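Local coordinates for protein transport protein SEC16 (Saccharomyces cerevisiae, PDB 3MZK) that helps initiate assembly of the COPII coat that forms transport vesicles at the endoplasmic reticulum and selects their cargo, and also takes part in autophagy, at residues I360-A363 and S364-E368; N372-G375 and T376-T379; S404-A407 and S408-S411. All coordinates share one frame; numbering follows the deposited sequence.

Contacts 1 and 2 are turns within helices 356-368 and 372-387; contact 3 spans the last turn of helix 394-409 and the first residues after it. The three helices follow one another at one end of the helical domain, and the contact centres lie about 9 to 10 Å apart. Contact 1 is the core member: its touching residues are buried, and its side chains meet both other helices. Contacts 2 and 3 are partly buried. A chain of another protein touches contacts 1 and 3 but not contact 2, where a threonine hydroxyl joins the backbone amides in the bonding. Contact 3 sets apolar Val406 and Leu410 inside and serines outside.

Contact 1 (I360-A363 and S364-E368); sequences IYHA and SLLQE
Tyr361 and Leu365, one helical turn apart, make the main side-chain contact. Leu365 reaches over one face of the Tyr361 ring, its CD1 lying 3.8 Å from the ring centroid and 28° off the normal in a CH-pi contact. Leu365 CD1 lies nearest Tyr361 CZ, at 3.4 Å, off-centre toward the hydroxyl end. With chi1 at 159°, Tyr361 CG stands anti to the backbone N and beside the carbonyl carbon, and from there the ring presents one face to Leu365 CD1. His362 CD2 and Leu366 CG approach more loosely, at 4.3 Å, obliquely to the imidazole.

The backbone beneath is regular alpha helix. Ser364 N donates to Ile360 O at 2.9 Å, and Leu365 N to Tyr361 O at 3.0 Å. Leu366 N follows with His362 O and Gln367 N with Ala363 O. This is one turn of helix 356-368 in the Sec16 Sec23-binding domain, an alpha-solenoid consistent with the ACE1 family of coat proteins. Its Tyr361-Leu365 face packs on helix 330-344, while Ile360, Ala363 and Leu366 face helix 372-387 and the His362 ring meets that of Tyr378 edge-to-face.

The hydroxyls find partners beyond the turn. Tyr361 OH is hydrogen-bonded to the carbonyl of Asn328. Ser364 OG is hydrogen-bonded to a polar side chain on a chain of another protein, which also packs against Ile360, Tyr361 and Leu365.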
loop_
_atom_site.group_PDB
_atom_site.type_symbol
_atom_site.label_atom_id
_atom_site.label_comp_id
_atom_site.label_asym_id
_atom_site.label_seq_id
_atom_site.Cartn_x
_atom_site.Cartn_y
_atom_site.Cartn_z
ATOM N N ILE B 360 37.706 19.898 0.434
ATOM C CA ILE B 360 38.720 20.892 0.767
ATOM C C ILE B 360 40.065 20.200 0.922
ATOM O O ILE B 360 41.094 20.686 0.450
ATOM C CB ILE B 360 38.371 21.640 2.064
ATOM C CG1 ILE B 360 37.016 22.339 1.931
ATOM C CG2 ILE B 360 39.456 22.650 2.418
ATOM C CD1 ILE B 360 36.602 23.082 3.178
ATOM N N TYR B 361 40.043 19.053 1.585
ATOM C CA TYR B 361 41.228 18.224 1.744
ATOM C C TYR B 361 41.757 17.793 0.380
ATOM O O TYR B 361 42.967 17.653 0.185
ATOM C CB TYR B 361 40.875 17.015 2.606
ATOM C CG TYR B 361 41.790 15.827 2.476
ATOM C CD1 TYR B 361 43.120 15.900 2.855
ATOM C CD2 TYR B 361 41.307 14.614 2.004
ATOM C CE1 TYR B 361 43.947 14.798 2.751
ATOM C CE2 TYR B 361 42.125 13.513 1.895
ATOM C CZ TYR B 361 43.439 13.609 2.271
ATOM O OH TYR B 361 44.241 12.506 2.162
ATOM N N HIS B 362 40.837 17.591 -0.559
ATOM C CA HIS B 362 41.183 17.250 -1.932
ATOM C C HIS B 362 41.969 18.408 -2.541
ATOM O O HIS B 362 43.065 18.218 -3.062
ATOM C CB HIS B 362 39.907 16.964 -2.735
ATOM C CG HIS B 362 40.147 16.528 -4.148
ATOM N ND1 HIS B 362 39.126 16.380 -5.062
ATOM C CD2 HIS B 362 41.290 16.209 -4.804
ATOM C CE1 HIS B 362 39.628 15.992 -6.222
ATOM N NE2 HIS B 362 40.937 15.882 -6.094
ATOM N N ALA B 363 41.408 19.610 -2.457
ATOM C CA ALA B 363 42.081 20.815 -2.943
ATOM C C ALA B 363 43.455 20.992 -2.309
ATOM O O ALA B 363 44.401 21.410 -2.965
ATOM C CB ALA B 363 41.224 22.044 -2.691
ATOM N N SER B 364 43.556 20.678 -1.025
ATOM C CA SER B 364 44.829 20.742 -0.318
ATOM C C SER B 364 45.836 19.779 -0.939
ATOM O O SER B 364 47.011 20.110 -1.088
ATOM C CB SER B 364 44.629 20.414 1.161
ATOM O OG SER B 364 45.790 20.694 1.917
ATOM N N LEU B 365 45.368 18.588 -1.303
ATOM C CA LEU B 365 46.231 17.581 -1.913
ATOM C C LEU B 365 46.749 18.008 -3.281
ATOM O O LEU B 365 47.852 17.636 -3.683
ATOM C CB LEU B 365 45.507 16.245 -2.023
ATOM C CG LEU B 365 45.491 15.434 -0.730
ATOM C CD1 LEU B 365 44.565 14.244 -0.865
ATOM C CD2 LEU B 365 46.892 14.984 -0.369
ATOM N N LEU B 366 45.946 18.788 -3.994
ATOM C CA LEU B 366 46.362 19.319 -5.283
ATOM C C LEU B 366 47.479 20.341 -5.111
ATOM O O LEU B 366 48.421 20.377 -5.900
ATOM C CB LEU B 366 45.173 19.943 -6.008
ATOM C CG LEU B 366 44.131 18.938 -6.491
ATOM C CD1 LEU B 366 42.874 19.638 -7.002
ATOM C CD2 LEU B 366 44.734 18.041 -7.561
ATOM N N GLN B 367 47.364 21.169 -4.076
ATOM C CA GLN B 367 48.396 22.145 -3.744
ATOM C C GLN B 367 49.745 21.475 -3.537
ATOM O O GLN B 367 50.741 21.888 -4.123
ATOM C CB GLN B 367 48.019 22.912 -2.477
ATOM C CG GLN B 367 49.221 23.398 -1.669
ATOM C CD GLN B 367 49.530 24.854 -1.917
ATOM O OE1 GLN B 367 48.625 25.683 -2.000
ATOM N NE2 GLN B 367 50.811 25.174 -2.044
ATOM N N GLU B 368 49.778 20.448 -2.693
ATOM C CA GLU B 368 51.029 19.766 -2.391
ATOM C C GLU B 368 51.664 19.161 -3.644
ATOM O O GLU B 368 52.880 19.039 -3.730
ATOM C CB GLU B 368 50.829 18.691 -1.324
ATOM C CG GLU B 368 50.309 19.218 -0.004
ATOM C CD GLU B 368 50.616 18.289 1.164
ATOM O OE1 GLU B 368 49.989 17.211 1.264
ATOM O OE2 GLU B 368 51.493 18.639 1.987
#

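Contact 2 (N372-G375 and T376-T379); sequences NSLG and TKYT
Thr376 folds back on Ser373, its OG1 donating a hydrogen bond to Ser373 O at 3.0 Å. A chi1 of 57° swings OG1 back over the first turn and sends CG2 past Asn372 O. Thr376 N meanwhile donates to Asn372 O at 3.1 Å.

Lys377 runs out along the same turn. Its CB lies 3.3 Å from Leu374 O. Lys377 CG passes Ser373 O at 3.9 Å. Lys377 CD then crosses Leu374, 4.1 Å from its CD2. The remaining torsions are near 180°, and the ammonium end leaves the turn; outside it, the side chain also touches Pro69.

On the inner side, Leu374 O lies near the plane of the Tyr378 ring, at its edge, 3.5 Å from Tyr378 CD2, and accepts from Tyr378 N. The phenol hydroxyl bonds to Glu337, and the ring packs against Phe66 and Pro69. Gly375 O accepts from Thr379 N at an almost straight 170°. Together these bonds form the opening turns of helix 372-387, with Leu374 and Tyr378 turned to helix 356-368.

Within this turn the backbone bonds to Ser373 O are weak, and the Thr376 hydroxyl probably supplies much of the hold on that carbonyl, while apolar carbon contact between the segments stays slight.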
loop_
_atom_site.group_PDB
_atom_site.type_symbol
_atom_site.label_atom_id
_atom_site.label_comp_id
_atom_site.label_asym_id
_atom_site.label_seq_id
_atom_site.Cartn_x
_atom_site.Cartn_y
_atom_site.Cartn_z
ATOM N N ASN B 372 48.245 23.881 -8.710
ATOM C CA ASN B 372 47.503 25.077 -8.324
ATOM C C ASN B 372 46.319 25.368 -9.246
ATOM O O ASN B 372 45.319 25.946 -8.819
ATOM C CB ASN B 372 48.433 26.294 -8.260
ATOM C CG ASN B 372 49.485 26.172 -7.172
ATOM O OD1 ASN B 372 49.867 25.070 -6.777
ATOM N ND2 ASN B 372 49.958 27.309 -6.682
ATOM N N SER B 373 46.437 24.964 -10.507
ATOM C CA SER B 373 45.389 25.197 -11.498
ATOM C C SER B 373 44.059 24.555 -11.096
ATOM O O SER B 373 43.071 25.251 -10.851
ATOM C CB SER B 373 45.826 24.677 -12.868
ATOM O OG SER B 373 46.083 23.283 -12.822
ATOM N N LEU B 374 44.039 23.226 -11.043
ATOM C CA LEU B 374 42.856 22.493 -10.611
ATOM C C LEU B 374 42.485 22.874 -9.186
ATOM O O LEU B 374 41.317 22.807 -8.796
ATOM C CB LEU B 374 43.104 20.987 -10.687
ATOM C CG LEU B 374 43.266 20.362 -12.070
ATOM C CD1 LEU B 374 43.747 18.926 -11.949
ATOM C CD2 LEU B 374 41.953 20.436 -12.836
ATOM N N GLY B 375 43.492 23.267 -8.412
ATOM C CA GLY B 375 43.297 23.652 -7.028
ATOM C C GLY B 375 42.298 24.777 -6.859
ATOM O O GLY B 375 41.372 24.667 -6.059
ATOM N N THR B 376 42.482 25.860 -7.609
ATOM C CA THR B 376 41.572 27.000 -7.537
ATOM C C THR B 376 40.204 26.658 -8.118
ATOM O O THR B 376 39.188 27.181 -7.665
ATOM C CB THR B 376 42.138 28.243 -8.246
ATOM O OG1 THR B 376 42.441 27.920 -9.608
ATOM C CG2 THR B 376 43.399 28.715 -7.556
ATOM N N LYS B 377 40.178 25.783 -9.119
ATOM C CA LYS B 377 38.906 25.309 -9.664
ATOM C C LYS B 377 38.036 24.765 -8.545
ATOM O O LYS B 377 36.821 24.926 -8.562
ATOM C CB LYS B 377 39.117 24.233 -10.732
ATOM C CG LYS B 377 39.423 24.772 -12.121
ATOM C CD LYS B 377 39.412 23.657 -13.157
ATOM C CE LYS B 377 39.578 24.206 -14.563
ATOM N NZ LYS B 377 39.439 23.134 -15.587
ATOM N N TYR B 378 38.673 24.129 -7.565
ATOM C CA TYR B 378 37.966 23.567 -6.417
ATOM C C TYR B 378 37.611 24.609 -5.365
ATOM O O TYR B 378 36.460 24.708 -4.949
ATOM C CB TYR B 378 38.772 22.434 -5.784
ATOM C CG TYR B 378 38.409 21.073 -6.324
ATOM C CD1 TYR B 378 37.435 20.297 -5.705
ATOM C CD2 TYR B 378 39.023 20.570 -7.462
ATOM C CE1 TYR B 378 37.091 19.052 -6.204
ATOM C CE2 TYR B 378 38.687 19.329 -7.966
ATOM C CZ TYR B 378 37.722 18.574 -7.337
ATOM O OH TYR B 378 37.390 17.335 -7.842
ATOM N N THR B 379 38.596 25.386 -4.933
ATOM C CA THR B 379 38.346 26.416 -3.930
ATOM C C THR B 379 37.235 27.365 -4.382
ATOM O O THR B 379 36.364 27.735 -3.596
ATOM C CB THR B 379 39.624 27.213 -3.576
ATOM O OG1 THR B 379 40.010 28.041 -4.680
ATOM C CG2 THR B 379 40.760 26.267 -3.219
#

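Contact 3 (S404-A407 and S408-S411)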
loop_
_atom_site.group_PDB
_atom_site.type_symbol
_atom_site.label_atom_id
_atom_site.label_comp_id
_atom_site.label_asym_id
_atom_site.label_seq_id
_atom_site.Cartn_x
_atom_site.Cartn_y
_atom_site.Cartn_z
ATOM N N SER B 404 39.557 29.114 3.365
ATOM C CA SER B 404 40.418 30.285 3.203
ATOM C C SER B 404 41.896 29.913 3.267
ATOM O O SER B 404 42.695 30.375 2.449
ATOM C CB SER B 404 40.109 31.344 4.260
ATOM O OG SER B 404 38.888 31.998 3.972
ATOM N N GLU B 405 42.252 29.081 4.241
ATOM C CA GLU B 405 43.636 28.676 4.433
ATOM C C GLU B 405 44.184 28.012 3.176
ATOM O O GLU B 405 45.259 28.368 2.697
ATOM C CB GLU B 405 43.765 27.731 5.629
ATOM C CG GLU B 405 45.204 27.423 6.022
ATOM C CD GLU B 405 45.955 28.660 6.480
ATOM O OE1 GLU B 405 45.301 29.698 6.720
ATOM O OE2 GLU B 405 47.200 28.599 6.599
ATOM N N VAL B 406 43.438 27.046 2.646
ATOM C CA VAL B 406 43.849 26.349 1.436
ATOM C C VAL B 406 43.901 27.315 0.261
ATOM O O VAL B 406 44.843 27.301 -0.529
ATOM C CB VAL B 406 42.901 25.198 1.101
ATOM C CG1 VAL B 406 43.344 24.511 -0.176
ATOM C CG2 VAL B 406 42.846 24.212 2.256
ATOM N N ALA B 407 42.884 28.161 0.154
ATOM C CA ALA B 407 42.829 29.136 -0.924
ATOM C C ALA B 407 44.054 30.044 -0.875
ATOM O O ALA B 407 44.689 30.284 -1.896
ATOM C CB ALA B 407 41.551 29.948 -0.848
ATOM N N SER B 408 44.385 30.537 0.313
ATOM C CA SER B 408 45.569 31.374 0.490
ATOM C C SER B 408 46.822 30.664 -0.016
ATOM O O SER B 408 47.614 31.238 -0.763
ATOM C CB SER B 408 45.754 31.753 1.962
ATOM O OG SER B 408 44.684 32.553 2.427
ATOM N N ARG B 409 46.991 29.413 0.397
ATOM C CA ARG B 409 48.164 28.626 0.037
ATOM C C ARG B 409 48.334 28.470 -1.472
ATOM O O ARG B 409 49.442 28.250 -1.961
ATOM C CB ARG B 409 48.112 27.254 0.714
ATOM C CG ARG B 409 48.632 27.251 2.143
ATOM C CD ARG B 409 48.126 26.059 2.930
ATOM N NE ARG B 409 48.321 24.809 2.209
ATOM C CZ ARG B 409 47.703 23.674 2.513
ATOM N NH1 ARG B 409 46.849 23.634 3.528
ATOM N NH2 ARG B 409 47.935 22.581 1.801
ATOM N N LEU B 410 47.236 28.593 -2.207
ATOM C CA LEU B 410 47.254 28.399 -3.651
ATOM C C LEU B 410 47.495 29.706 -4.402
ATOM O O LEU B 410 46.894 29.947 -5.443
ATOM C CB LEU B 410 45.940 27.765 -4.109
ATOM C CG LEU B 410 45.658 26.334 -3.638
ATOM C CD1 LEU B 410 44.166 26.070 -3.552
ATOM C CD2 LEU B 410 46.331 25.313 -4.543
ATOM N N SER B 411 48.374 30.548 -3.872
ATOM C CA SER B 411 48.706 31.807 -4.532
ATOM C C SER B 411 49.904 32.497 -3.881
ATOM O O SER B 411 50.305 32.150 -2.771
ATOM C CB SER B 411 47.494 32.743 -4.545
ATOM O OG SER B 411 47.025 32.990 -3.233
#
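Val406 and Leu410 run alongside each other in the same direction and form the close-packed part of this turn. Val406 CG1 is 3.8 Å from Leu410 CD1, and both residues are buried. CG1 is anti to the backbone N (chi1 179°), which sets it beside the branch of Leu410. The valine packs on Ile360 and Ala363 of helix 356-368, and Leu410 on Gln367, so this side belongs to the interior.

The other side is polar and more open. Ser404 O takes two bonds from Ser408: N arrives at 2.7 Å, while OG, at 2.9 Å, approaches from above the carbonyl plane, 43° out of it. A hydroxyl beside its own backbone N can thus share the carbonyl one turn back.

Between the two sides, Arg409 N bonds to Glu405 O at 3.1 Å, and the aliphatic part of the arginine runs past that carbonyl. The chain then bends at chi3 (50°), and NH2 finds its partner in Ser364 OG. Glu405 and Arg409 make no salt bridge, Glu405 OE2 lying 5.8 Å from Arg409 NH1; Glu405 OE1 bonds instead to a polar side chain of a chain of another protein.

Leu410 is the first residue to leave helical angles. Its N bonds chiefly to Ala407 O at 3.1 Å, with a weak bond to Val406 O, and Ser411 OG closes on Ser408 O. A 3-10-type i to i-3 bond at the last turn is a common way for an alpha helix to finish, here at the carboxyl end of helix 394-409 in the helical Sec23-binding domain.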